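Local coordinates for Serine/threonine-protein kinase-like protein ACR4 (Arabidopsis thaliana, PDB 7A0J) that controls formative cell division in root meristems in response to CLE40, as a receptor kinase of which this is the extracellular propeller domain, at residues 7-12 with 274-279; 280-285 with 294-299; 64-69 with 88-93; 102-107 with 141-146; 177-182 with 193-198. All coordinates share one frame; numbering follows the deposited sequence.

Contact 1 of 5, residues 7-12 with 274-279; sequences IAISYG and DLAAGN
D274 and I7 pass each other head to tail, with I7 CD1 3.9 Å from D274 CB, while the D274 carboxylate is turned back to let OD1 accept the N-H of L275. The I7 CD1 methyl presses on the next peptide, 3.4 Å from L275 C; CG1 sits between the backbone N and carbonyl carbon (chi1 60°), and the extended chi2 carries the methyl across. L275 itself faces strand 242-247, where C244 and I246 receive it. A276 sends its CB toward I9, 3.7 Å from CG1, and alanine suits this close approach. A277 turns its methyl away, but a water lies 2.8 Å from both A277 O and I9 O and bridges the strands. At G278 the bare CA lies 3.4 Å from I9 CG2, where a CB would collide. N279 sets its backbone N over one face of the Y11 ring, whose hydroxyl is held by D98; its OD1 lies 3.4 Å from Y11 CB, amide and ring planes 39° apart, and a second water links ND2 to G12 N. Without a direct hydrogen bond between these nearly parallel strands, the first and seventh repeats are joined by methyls packed on backbone, one ring-amide contact and bridging waters.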
# COMPACT_ATOMS: atom_id res chain seq x y z
N ILE A 7 5.27 1.66 6.54
CA ILE A 7 6.18 0.64 5.93
C ILE A 7 5.64 0.27 4.54
O ILE A 7 4.42 0.33 4.34
CB ILE A 7 6.31 -0.59 6.85
CG1 ILE A 7 4.96 -1.27 7.12
CG2 ILE A 7 7.01 -0.21 8.15
CD1 ILE A 7 5.06 -2.60 7.83
N ALA A 8 6.54 -0.07 3.62
CA ALA A 8 6.23 -0.39 2.20
C ALA A 8 7.30 -1.32 1.63
O ALA A 8 8.42 -1.35 2.18
CB ALA A 8 6.12 0.89 1.40
N ILE A 9 6.95 -2.05 0.57
CA ILE A 9 7.83 -3.06 -0.09
C ILE A 9 7.89 -2.79 -1.59
O ILE A 9 6.82 -2.57 -2.21
CB ILE A 9 7.35 -4.49 0.22
CG1 ILE A 9 7.63 -4.87 1.67
CG2 ILE A 9 7.95 -5.49 -0.76
CD1 ILE A 9 7.10 -6.23 2.07
N SER A 10 9.11 -2.80 -2.14
CA SER A 10 9.38 -2.82 -3.60
C SER A 10 9.82 -4.23 -4.00
O SER A 10 10.42 -4.92 -3.14
CB SER A 10 10.40 -1.78 -3.98
OG SER A 10 9.91 -0.48 -3.70
N TYR A 11 9.54 -4.62 -5.24
CA TYR A 11 9.71 -6.01 -5.76
C TYR A 11 10.05 -5.97 -7.25
O TYR A 11 10.15 -4.86 -7.81
CB TYR A 11 8.44 -6.81 -5.48
CG TYR A 11 7.17 -6.08 -5.84
CD1 TYR A 11 6.54 -5.25 -4.92
CD2 TYR A 11 6.61 -6.20 -7.10
CE1 TYR A 11 5.38 -4.56 -5.25
CE2 TYR A 11 5.45 -5.52 -7.44
CZ TYR A 11 4.83 -4.69 -6.51
OH TYR A 11 3.69 -4.02 -6.83
N GLY A 12 10.25 -7.14 -7.86
CA GLY A 12 10.55 -7.31 -9.29
C GLY A 12 11.98 -7.77 -9.52
O GLY A 12 12.68 -8.07 -8.53
N ASP A 274 2.58 -4.22 12.61
CA ASP A 274 2.22 -3.86 11.21
C ASP A 274 2.85 -4.84 10.22
O ASP A 274 3.86 -5.48 10.58
CB ASP A 274 2.63 -2.42 10.89
CG ASP A 274 1.78 -1.75 9.83
OD1 ASP A 274 0.93 -2.44 9.22
OD2 ASP A 274 1.97 -0.53 9.61
N LEU A 275 2.26 -4.96 9.02
CA LEU A 275 2.76 -5.80 7.90
C LEU A 275 2.88 -4.95 6.63
O LEU A 275 2.18 -3.92 6.53
CB LEU A 275 1.79 -6.96 7.65
CG LEU A 275 1.68 -8.02 8.74
CD1 LEU A 275 0.71 -9.12 8.33
CD2 LEU A 275 3.05 -8.62 9.07
N ALA A 276 3.74 -5.38 5.70
CA ALA A 276 3.83 -4.89 4.31
C ALA A 276 3.98 -6.10 3.38
O ALA A 276 4.60 -7.10 3.81
CB ALA A 276 4.99 -3.94 4.16
N ALA A 277 3.41 -6.03 2.18
CA ALA A 277 3.41 -7.12 1.18
C ALA A 277 4.00 -6.62 -0.14
O ALA A 277 3.62 -5.52 -0.58
CB ALA A 277 2.01 -7.66 0.99
N GLY A 278 4.93 -7.40 -0.71
CA GLY A 278 5.38 -7.30 -2.11
C GLY A 278 4.64 -8.32 -2.96
O GLY A 278 3.57 -8.78 -2.51
N ASN A 279 5.19 -8.69 -4.12
CA ASN A 279 4.55 -9.64 -5.06
C ASN A 279 4.49 -11.04 -4.44
O ASN A 279 3.38 -11.62 -4.43
CB ASN A 279 5.22 -9.65 -6.44
CG ASN A 279 6.73 -9.80 -6.42
OD1 ASN A 279 7.33 -9.98 -5.36
ND2 ASN A 279 7.35 -9.73 -7.58
O HOH W 1 4.18 -3.40 -2.28
O HOH W 2 10.19 -10.34 -7.10

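Contact 2 of 5, residues 280-285 with 294-299; sequences YFTCGV and VCWGLG
W296 and T282 form an antiparallel hydrogen-bonded pair, each N-H reaching the other's carbonyl, with W296 N 3.0 Å from T282 O. Their side chains run alongside each other from the same face of the sheet. From W296 CB, CG stands between the backbone N and carbonyl carbon (chi1 68°), which folds the indole back over the partner strand. CD2 and CE3 then lie against T282 O, CE3 at 3.6 Å. Farther out the six-membered ring takes a CH-pi contact from T282 CB, 4.2 Å from its centroid and over the face, while CZ2 packs separately on the methyl CG2 of T282 at 3.6 Å. CZ3, at the far rim, comes within 4.1 Å of G284 N, where the bare glycine backbone lies by the indole. With the indole cut back to an alanine, T282 CB and CG2 would probably lose the ring face they pack on. T282 OG1 is held by Y242, so the threonine serves both polar and apolar neighbours. On the other face F281 lies across from G297, and C283 and C295, a non-hydrogen-bonded pair, are joined by a disulfide of 2.0 Å between SG atoms. L298 N extends the pairing to Y280 O at 3.2 Å, tilted well out of the carbonyl plane. Such a cross-strand disulfide, in a domain with one disulfide in every repeat, staples the outer hairpin of a propeller blade.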
# COMPACT_ATOMS: atom_id res chain seq x y z
N TYR A 280 5.61 -11.55 -3.92
CA TYR A 280 5.77 -12.97 -3.48
C TYR A 280 6.45 -13.07 -2.11
O TYR A 280 7.07 -14.12 -1.83
CB TYR A 280 6.55 -13.76 -4.54
CG TYR A 280 5.93 -13.74 -5.91
CD1 TYR A 280 4.73 -14.37 -6.17
CD2 TYR A 280 6.55 -13.08 -6.97
CE1 TYR A 280 4.15 -14.35 -7.43
CE2 TYR A 280 5.99 -13.05 -8.23
CZ TYR A 280 4.79 -13.69 -8.46
OH TYR A 280 4.23 -13.67 -9.71
N PHE A 281 6.33 -12.04 -1.27
CA PHE A 281 6.90 -12.03 0.10
C PHE A 281 6.25 -10.93 0.94
O PHE A 281 5.85 -9.88 0.38
CB PHE A 281 8.42 -11.87 0.06
CG PHE A 281 8.89 -10.60 -0.59
CD1 PHE A 281 8.98 -10.50 -1.97
CD2 PHE A 281 9.22 -9.49 0.18
CE1 PHE A 281 9.40 -9.32 -2.57
CE2 PHE A 281 9.64 -8.32 -0.42
CZ PHE A 281 9.73 -8.23 -1.79
N THR A 282 6.17 -11.17 2.25
CA THR A 282 5.60 -10.26 3.27
C THR A 282 6.67 -9.96 4.32
O THR A 282 7.47 -10.86 4.63
CB THR A 282 4.34 -10.88 3.91
OG1 THR A 282 3.39 -11.06 2.86
CG2 THR A 282 3.74 -10.05 5.01
N CYS A 283 6.68 -8.73 4.84
CA CYS A 283 7.56 -8.29 5.96
C CYS A 283 6.68 -7.75 7.10
O CYS A 283 5.68 -7.08 6.81
CB CYS A 283 8.54 -7.22 5.50
SG CYS A 283 9.62 -7.78 4.15
N GLY A 284 7.05 -8.08 8.34
CA GLY A 284 6.41 -7.56 9.57
C GLY A 284 7.42 -6.82 10.43
O GLY A 284 8.62 -7.17 10.35
N VAL A 285 6.96 -5.84 11.21
CA VAL A 285 7.80 -5.05 12.15
C VAL A 285 7.36 -5.37 13.59
O VAL A 285 6.14 -5.35 13.85
CB VAL A 285 7.74 -3.54 11.85
CG1 VAL A 285 8.56 -3.19 10.62
CG2 VAL A 285 6.32 -3.02 11.70
N VAL A 294 11.97 -8.47 9.34
CA VAL A 294 11.55 -9.90 9.41
C VAL A 294 10.62 -10.18 8.22
O VAL A 294 9.48 -9.70 8.25
CB VAL A 294 10.87 -10.23 10.75
CG1 VAL A 294 10.50 -11.71 10.85
CG2 VAL A 294 11.72 -9.82 11.94
N CYS A 295 11.11 -10.91 7.22
CA CYS A 295 10.39 -11.17 5.94
C CYS A 295 10.40 -12.67 5.63
O CYS A 295 11.36 -13.36 6.02
CB CYS A 295 11.02 -10.41 4.78
SG CYS A 295 11.20 -8.64 5.12
N TRP A 296 9.35 -13.14 4.95
CA TRP A 296 9.16 -14.55 4.53
C TRP A 296 8.49 -14.59 3.15
O TRP A 296 7.67 -13.69 2.86
CB TRP A 296 8.37 -15.33 5.59
CG TRP A 296 6.94 -14.91 5.75
CD1 TRP A 296 5.85 -15.45 5.14
CD2 TRP A 296 6.45 -13.87 6.61
NE1 TRP A 296 4.71 -14.81 5.55
CE2 TRP A 296 5.04 -13.84 6.46
CE3 TRP A 296 7.05 -12.96 7.49
CZ2 TRP A 296 4.24 -12.94 7.15
CZ3 TRP A 296 6.25 -12.07 8.17
CH2 TRP A 296 4.86 -12.06 8.00
N GLY A 297 8.87 -15.57 2.33
CA GLY A 297 8.35 -15.78 0.97
C GLY A 297 7.16 -16.72 0.97
O GLY A 297 7.14 -17.63 1.82
N LEU A 298 6.20 -16.50 0.07
CA LEU A 298 4.99 -17.35 -0.09
C LEU A 298 4.37 -17.10 -1.47
O LEU A 298 3.56 -16.17 -1.62
CB LEU A 298 4.01 -17.08 1.06
CG LEU A 298 3.49 -15.66 1.25
CD1 LEU A 298 2.38 -15.64 2.29
CD2 LEU A 298 4.59 -14.69 1.66
N GLY A 299 4.78 -17.91 -2.46
CA GLY A 299 4.36 -17.79 -3.87
C GLY A 299 5.54 -17.92 -4.82
O GLY A 299 5.60 -18.85 -5.63

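Contact 3 of 5, residues 64-69 with 88-93; sequences LSHQPY and GAEYLE. With EDO (1,2-ethanediol), chain G.
A histidine-carboxylate hydrogen bond between H66 and E90 fastens the turn before strand 68-72 to the chain leading into strand 91-96. H66 ND1 donates to E90 OE2 at 2.9 Å, close to the imidazole plane; the oxygen is met on its anti side, and ring and carboxylate are only 13° apart. The acid would probably favour a protonated imidazole, while K106 offers E90 OE2 a long, weak ion pair as well. The L64 carbonyl oxygen stands over the centre of one H66 face. Here the second repeat of the propeller abuts the sheet of the third, and the two chains meet at an angle through loop-like backbone. Y91 N gives its hydrogen to H66 O at 2.7 Å, in the carbonyl plane. Q67 suits its position because its extended chain delivers NE2 to A89 O at 3.1 Å, on a lone pair and within the amide plane, with CG against the same oxygen at 3.2 Å. Apolar contact comes from P68, whose rigid CD rests 3.6 Å from Y91 CD1, obliquely to the ring; the phenol OH beyond is bonded to D124. Away from E90, the Y69 hydroxyl shares a hydrogen bond of 2.5 Å with O2 of an ethanediol, probably a crystallisation additive, at the edge of its ring.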
# COMPACT_ATOMS: atom_id res chain seq x y z
N LEU A 64 6.36 18.04 3.77
CA LEU A 64 6.32 19.52 3.61
C LEU A 64 5.49 19.91 2.38
O LEU A 64 4.53 20.68 2.54
CB LEU A 64 7.75 20.06 3.53
CG LEU A 64 8.63 19.78 4.74
CD1 LEU A 64 10.03 20.35 4.55
CD2 LEU A 64 8.01 20.34 6.01
N SER A 65 5.85 19.39 1.20
CA SER A 65 5.25 19.77 -0.11
C SER A 65 3.94 19.00 -0.36
O SER A 65 3.14 19.47 -1.18
CB SER A 65 6.22 19.55 -1.23
OG SER A 65 6.45 18.17 -1.45
N HIS A 66 3.74 17.86 0.31
CA HIS A 66 2.55 16.97 0.18
C HIS A 66 2.43 16.47 -1.27
O HIS A 66 1.29 16.30 -1.74
CB HIS A 66 1.28 17.69 0.66
CG HIS A 66 1.30 18.04 2.12
ND1 HIS A 66 0.85 19.25 2.59
CD2 HIS A 66 1.71 17.34 3.19
CE1 HIS A 66 0.98 19.28 3.91
NE2 HIS A 66 1.51 18.12 4.30
N GLN A 67 3.57 16.24 -1.93
CA GLN A 67 3.64 15.71 -3.32
C GLN A 67 4.21 14.30 -3.28
O GLN A 67 5.02 13.98 -2.41
CB GLN A 67 4.48 16.63 -4.21
CG GLN A 67 3.87 18.01 -4.39
CD GLN A 67 4.56 18.83 -5.45
OE1 GLN A 67 5.76 18.69 -5.70
NE2 GLN A 67 3.80 19.71 -6.09
N PRO A 68 3.81 13.41 -4.22
CA PRO A 68 4.46 12.11 -4.36
C PRO A 68 5.93 12.29 -4.78
O PRO A 68 6.22 13.21 -5.53
CB PRO A 68 3.65 11.36 -5.43
CG PRO A 68 2.83 12.43 -6.13
CD PRO A 68 2.71 13.60 -5.18
N TYR A 69 6.81 11.44 -4.25
CA TYR A 69 8.26 11.41 -4.57
C TYR A 69 8.73 9.95 -4.61
O TYR A 69 8.70 9.29 -3.55
CB TYR A 69 9.07 12.22 -3.56
CG TYR A 69 10.52 12.40 -3.91
CD1 TYR A 69 10.93 13.44 -4.73
CD2 TYR A 69 11.49 11.53 -3.45
CE1 TYR A 69 12.26 13.62 -5.07
CE2 TYR A 69 12.83 11.69 -3.77
CZ TYR A 69 13.22 12.74 -4.59
OH TYR A 69 14.53 12.91 -4.92
N GLY A 88 2.52 23.42 -7.05
CA GLY A 88 1.88 23.72 -5.75
C GLY A 88 0.77 22.74 -5.39
O GLY A 88 0.16 22.92 -4.32
N ALA A 89 0.52 21.73 -6.23
CA ALA A 89 -0.51 20.68 -6.00
C ALA A 89 -0.13 19.86 -4.76
O ALA A 89 1.05 19.48 -4.64
CB ALA A 89 -0.64 19.79 -7.22
N GLU A 90 -1.10 19.62 -3.88
CA GLU A 90 -0.93 18.84 -2.62
C GLU A 90 -1.79 17.57 -2.70
O GLU A 90 -2.84 17.60 -3.37
CB GLU A 90 -1.33 19.67 -1.41
CG GLU A 90 -0.54 20.96 -1.27
CD GLU A 90 -0.83 21.73 0.00
OE1 GLU A 90 -1.13 22.93 -0.09
OE2 GLU A 90 -0.76 21.12 1.09
N TYR A 91 -1.34 16.50 -2.02
CA TYR A 91 -1.97 15.16 -2.02
C TYR A 91 -2.13 14.67 -0.58
O TYR A 91 -1.27 15.01 0.27
CB TYR A 91 -1.16 14.20 -2.89
CG TYR A 91 -1.20 14.54 -4.36
CD1 TYR A 91 -0.36 15.50 -4.90
CD2 TYR A 91 -2.10 13.91 -5.21
CE1 TYR A 91 -0.41 15.83 -6.24
CE2 TYR A 91 -2.16 14.23 -6.56
CZ TYR A 91 -1.31 15.19 -7.08
OH TYR A 91 -1.36 15.51 -8.40
N LEU A 92 -3.20 13.92 -0.31
CA LEU A 92 -3.53 13.36 1.03
C LEU A 92 -2.95 11.95 1.15
O LEU A 92 -2.51 11.59 2.26
CB LEU A 92 -5.05 13.33 1.19
CG LEU A 92 -5.75 14.69 1.12
CD1 LEU A 92 -7.26 14.53 1.16
CD2 LEU A 92 -5.29 15.60 2.24
N GLU A 93 -2.96 11.18 0.06
CA GLU A 93 -2.51 9.76 0.01
C GLU A 93 -1.83 9.46 -1.32
O GLU A 93 -2.10 10.17 -2.31
CB GLU A 93 -3.70 8.81 0.18
CG GLU A 93 -4.46 9.00 1.48
CD GLU A 93 -5.58 8.00 1.70
OE1 GLU A 93 -5.48 6.88 1.17
OE2 GLU A 93 -6.55 8.35 2.40
C1 EDO G . 17.91 12.73 -3.28
O1 EDO G . 17.04 13.81 -3.03
C2 EDO G . 17.26 11.40 -3.13
O2 EDO G . 16.18 11.20 -4.02

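Contact 4 of 5, residues 102-107 with 141-146; sequences CGLRKP and HSLSAG
L143 wedges its two methyls against L104 and the backbone on either side of G103. The tight part of the contact is its CD2, which lies 3.6 Å from L104 N and 3.9 Å from C102 O, pressing on the peptide run itself, and which also reaches L104 CB at 3.9 Å. CD1 meets L104 CD1 at 4.0 Å. The fit is bought with a first torsion of -99°, well off a staggered position, which turns both branches of L143 toward the strand opposite. L104, with CG anti to the backbone N (chi1 -172°), offers its flank in return. Leucine suits both places, being branched and wholly apolar in a buried spot.

The looser end lies at partly exposed H141, which offers a single near contact, its CA to L104 CD2. The H141 CB bond is directed away from strand 102-105, and ND1 shares a hydrogen bond with S142 OG. No hydrogen bond joins the strands, whose axes stay 8.4 Å apart while running antiparallel at 167°. Polar linkage comes from E93 on strand 91-96, whose carboxylate accepts the N-H groups of S142 and L143, and C102 is bound to C125 by a disulfide. Apolar side chains packed between the sheets of successive repeats are characteristic of adjoining blades in a beta-propeller.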
# COMPACT_ATOMS: atom_id res chain seq x y z
N CYS A 102 -0.97 6.25 -7.97
CA CYS A 102 -2.16 7.14 -7.85
C CYS A 102 -2.02 8.02 -6.61
O CYS A 102 -1.56 7.51 -5.57
CB CYS A 102 -3.45 6.34 -7.77
SG CYS A 102 -3.87 5.50 -9.32
N GLY A 103 -2.39 9.30 -6.73
CA GLY A 103 -2.39 10.28 -5.63
C GLY A 103 -3.78 10.86 -5.41
O GLY A 103 -4.40 11.29 -6.40
N LEU A 104 -4.26 10.85 -4.17
CA LEU A 104 -5.53 11.51 -3.76
C LEU A 104 -5.28 13.01 -3.63
O LEU A 104 -4.68 13.43 -2.62
CB LEU A 104 -6.03 10.89 -2.45
CG LEU A 104 -7.43 11.33 -2.01
CD1 LEU A 104 -8.47 10.98 -3.06
CD2 LEU A 104 -7.78 10.69 -0.67
N ARG A 105 -5.69 13.79 -4.64
CA ARG A 105 -5.43 15.25 -4.77
C ARG A 105 -6.20 15.99 -3.67
O ARG A 105 -7.42 15.80 -3.58
CB ARG A 105 -5.84 15.73 -6.17
CG ARG A 105 -5.62 17.21 -6.43
CD ARG A 105 -4.20 17.55 -6.84
NE ARG A 105 -4.14 18.85 -7.51
CZ ARG A 105 -4.15 20.03 -6.90
NH1 ARG A 105 -4.09 21.14 -7.62
NH2 ARG A 105 -4.22 20.11 -5.58
N LYS A 106 -5.50 16.80 -2.88
CA LYS A 106 -6.08 17.65 -1.80
C LYS A 106 -6.82 18.82 -2.44
O LYS A 106 -6.24 19.56 -3.23
CB LYS A 106 -4.98 18.14 -0.86
CG LYS A 106 -5.45 18.93 0.35
CD LYS A 106 -4.32 19.36 1.26
CE LYS A 106 -4.81 20.10 2.49
NZ LYS A 106 -3.69 20.45 3.40
N PRO A 107 -8.13 19.03 -2.13
CA PRO A 107 -8.88 20.15 -2.70
C PRO A 107 -8.60 21.48 -1.98
O PRO A 107 -8.22 21.42 -0.82
CB PRO A 107 -10.34 19.70 -2.51
CG PRO A 107 -10.30 18.88 -1.24
CD PRO A 107 -8.94 18.21 -1.23
N HIS A 141 -11.20 8.04 0.36
CA HIS A 141 -9.95 7.92 1.16
C HIS A 141 -9.46 6.47 1.11
O HIS A 141 -10.12 5.65 0.42
CB HIS A 141 -10.18 8.42 2.60
CG HIS A 141 -11.14 7.59 3.38
ND1 HIS A 141 -10.74 6.59 4.24
CD2 HIS A 141 -12.49 7.62 3.44
CE1 HIS A 141 -11.79 6.03 4.79
NE2 HIS A 141 -12.88 6.65 4.32
N SER A 142 -8.36 6.17 1.79
CA SER A 142 -7.76 4.81 1.91
C SER A 142 -7.50 4.21 0.52
O SER A 142 -7.97 3.09 0.26
CB SER A 142 -8.65 3.92 2.75
OG SER A 142 -8.88 4.49 4.03
N LEU A 143 -6.78 4.95 -0.33
CA LEU A 143 -6.30 4.46 -1.65
C LEU A 143 -5.52 3.15 -1.45
O LEU A 143 -4.75 3.07 -0.48
CB LEU A 143 -5.42 5.53 -2.32
CG LEU A 143 -6.11 6.39 -3.38
CD1 LEU A 143 -7.32 7.11 -2.81
CD2 LEU A 143 -5.12 7.39 -3.96
N SER A 144 -5.72 2.18 -2.35
CA SER A 144 -5.00 0.88 -2.36
C SER A 144 -4.87 0.40 -3.81
O SER A 144 -5.91 0.34 -4.51
CB SER A 144 -5.68 -0.14 -1.49
OG SER A 144 -4.74 -1.09 -1.00
N ALA A 145 -3.65 0.06 -4.23
CA ALA A 145 -3.29 -0.23 -5.64
C ALA A 145 -3.16 -1.75 -5.85
O ALA A 145 -2.49 -2.41 -5.03
CB ALA A 145 -2.00 0.48 -5.98
N GLY A 146 -3.79 -2.26 -6.91
CA GLY A 146 -3.55 -3.60 -7.46
C GLY A 146 -2.59 -3.56 -8.63
O GLY A 146 -1.99 -2.49 -8.85

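Contact 5 of 5, residues 177-182 with 193-198; sequences KEKKFQ and GILDGL
F181 and L195 both hold CG anti to the carbonyl carbon (chi1 -67° and -71°); their CB atoms diverge, but each torsion swings its group back, bringing F181 CE1 within 3.6 Å of L195 CD2. Their backbones form an antiparallel non-hydrogen-bonded pair, and the side chains cross at a slant. F181 CD1 settles 3.6 Å from G193 CA, which is why glycine suits this position: a CB would strike the ring. L195 CD2 also touches K180 O at 3.4 Å. That carbonyl accepts the D196 N-H at 2.8 Å, the donor standing 44° above its plane. One residue beyond F181, Q182 N donates to I194 O at 3.0 Å, nearly along the C=O axis. Q182 keeps CG between its backbone N and carbonyl carbon, and CG lies 3.5 Å from I194 O. Replacing Q182 with an alanine is likely to leave the I194 carbonyl and the I194 CG2 methyl without their aliphatic cover, though the backbone bond could remain. The CB atoms of K180 and D196 meet at 3.9 Å, an apolar touch between otherwise polar residues. The contact lies at the open end of the hairpin of strands 181-186 and 190-195; beyond it the F181 ring meets W205 at a shallow angle and rests on L203, both from strand 202-206, while its backbone bonds to K158.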
# COMPACT_ATOMS: atom_id res chain seq x y z
N LYS A 177 -22.66 -2.64 -2.26
CA LYS A 177 -22.32 -1.29 -1.71
C LYS A 177 -22.70 -1.23 -0.23
O LYS A 177 -22.21 -0.32 0.47
CB LYS A 177 -23.03 -0.19 -2.50
CG LYS A 177 -22.37 0.20 -3.83
CD LYS A 177 -22.35 -0.90 -4.88
CE LYS A 177 -23.72 -1.28 -5.39
NZ LYS A 177 -23.68 -2.52 -6.20
N GLU A 178 -23.53 -2.18 0.23
CA GLU A 178 -23.97 -2.32 1.65
C GLU A 178 -22.79 -2.77 2.52
O GLU A 178 -22.85 -2.52 3.74
CB GLU A 178 -25.14 -3.30 1.75
CG GLU A 178 -26.46 -2.75 1.23
CD GLU A 178 -26.53 -2.53 -0.27
OE1 GLU A 178 -25.81 -3.23 -1.02
OE2 GLU A 178 -27.33 -1.67 -0.70
N LYS A 179 -21.78 -3.41 1.93
CA LYS A 179 -20.55 -3.87 2.64
C LYS A 179 -19.74 -2.66 3.10
O LYS A 179 -19.21 -1.93 2.24
CB LYS A 179 -19.71 -4.78 1.73
CG LYS A 179 -20.35 -6.11 1.37
CD LYS A 179 -20.41 -7.08 2.53
CE LYS A 179 -21.21 -8.33 2.22
NZ LYS A 179 -22.67 -8.07 2.28
N LYS A 180 -19.67 -2.45 4.42
CA LYS A 180 -18.97 -1.31 5.07
C LYS A 180 -17.59 -1.78 5.54
O LYS A 180 -17.52 -2.82 6.23
CB LYS A 180 -19.81 -0.79 6.25
CG LYS A 180 -21.22 -0.35 5.90
CD LYS A 180 -21.27 0.92 5.07
CE LYS A 180 -22.64 1.22 4.49
NZ LYS A 180 -22.74 0.82 3.07
N PHE A 181 -16.54 -1.03 5.18
CA PHE A 181 -15.12 -1.36 5.45
C PHE A 181 -14.47 -0.21 6.24
O PHE A 181 -14.78 0.96 5.95
CB PHE A 181 -14.39 -1.60 4.12
CG PHE A 181 -14.84 -2.84 3.39
CD1 PHE A 181 -14.54 -4.11 3.87
CD2 PHE A 181 -15.62 -2.74 2.25
CE1 PHE A 181 -14.97 -5.24 3.21
CE2 PHE A 181 -16.06 -3.88 1.59
CZ PHE A 181 -15.73 -5.13 2.07
N GLN A 182 -13.61 -0.55 7.20
CA GLN A 182 -12.78 0.42 7.96
C GLN A 182 -11.35 0.43 7.38
O GLN A 182 -10.66 1.45 7.57
CB GLN A 182 -12.78 0.10 9.46
CG GLN A 182 -12.22 -1.26 9.83
CD GLN A 182 -12.39 -1.55 11.31
OE1 GLN A 182 -13.09 -2.47 11.70
NE2 GLN A 182 -11.74 -0.74 12.13
N GLY A 193 -10.74 -6.58 2.56
CA GLY A 193 -11.24 -5.46 3.39
C GLY A 193 -11.62 -5.94 4.78
O GLY A 193 -12.27 -7.00 4.88
N ILE A 194 -11.20 -5.21 5.81
CA ILE A 194 -11.66 -5.41 7.21
C ILE A 194 -13.00 -4.69 7.35
O ILE A 194 -13.01 -3.45 7.23
CB ILE A 194 -10.60 -4.92 8.22
CG1 ILE A 194 -9.27 -5.65 8.03
CG2 ILE A 194 -11.11 -5.05 9.65
CD1 ILE A 194 -8.12 -5.09 8.84
N LEU A 195 -14.08 -5.44 7.55
CA LEU A 195 -15.46 -4.90 7.69
C LEU A 195 -15.50 -3.93 8.87
O LEU A 195 -14.77 -4.17 9.85
CB LEU A 195 -16.46 -6.05 7.90
CG LEU A 195 -16.72 -6.94 6.68
CD1 LEU A 195 -17.43 -8.22 7.09
CD2 LEU A 195 -17.52 -6.19 5.63
N ASP A 196 -16.31 -2.87 8.76
CA ASP A 196 -16.53 -1.87 9.84
C ASP A 196 -17.20 -2.57 11.02
O ASP A 196 -17.96 -3.53 10.79
CB ASP A 196 -17.37 -0.69 9.33
CG ASP A 196 -17.36 0.52 10.26
OD1 ASP A 196 -16.28 0.84 10.79
OD2 ASP A 196 -18.43 1.13 10.43
N GLY A 197 -16.90 -2.13 12.25
CA GLY A 197 -17.52 -2.62 13.50
C GLY A 197 -16.53 -3.38 14.37
O GLY A 197 -15.37 -3.56 13.94
N LEU A 198 -16.98 -3.80 15.56
CA LEU A 198 -16.16 -4.49 16.60
C LEU A 198 -15.64 -5.83 16.06
O LEU A 198 -14.48 -6.16 16.37
CB LEU A 198 -17.02 -4.69 17.85

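How the contacts relate
Contacts 1 and 2 join at one sheet: their centres are 8 Å apart, and the pairing of strand 274-277 with strand 281-285 carries the first contact's seam into the hairpin of the seventh repeat. Contacts 3 and 4 pair off likewise, 11 Å apart between centres, through neighbouring strands 91-96 and 100-105, with E93 tying the two. Contact 5 touches none of the others; its nearest atoms are about 5 Å from contact 4 and about 13 Å from contact 2. Contacts 2 and 3 lie across the chain's centre from one another, 29 Å between centres. The kinase active site lies outside this extracellular piece; an ethanediol by Y69, at the edge of contact 3, marks no known site.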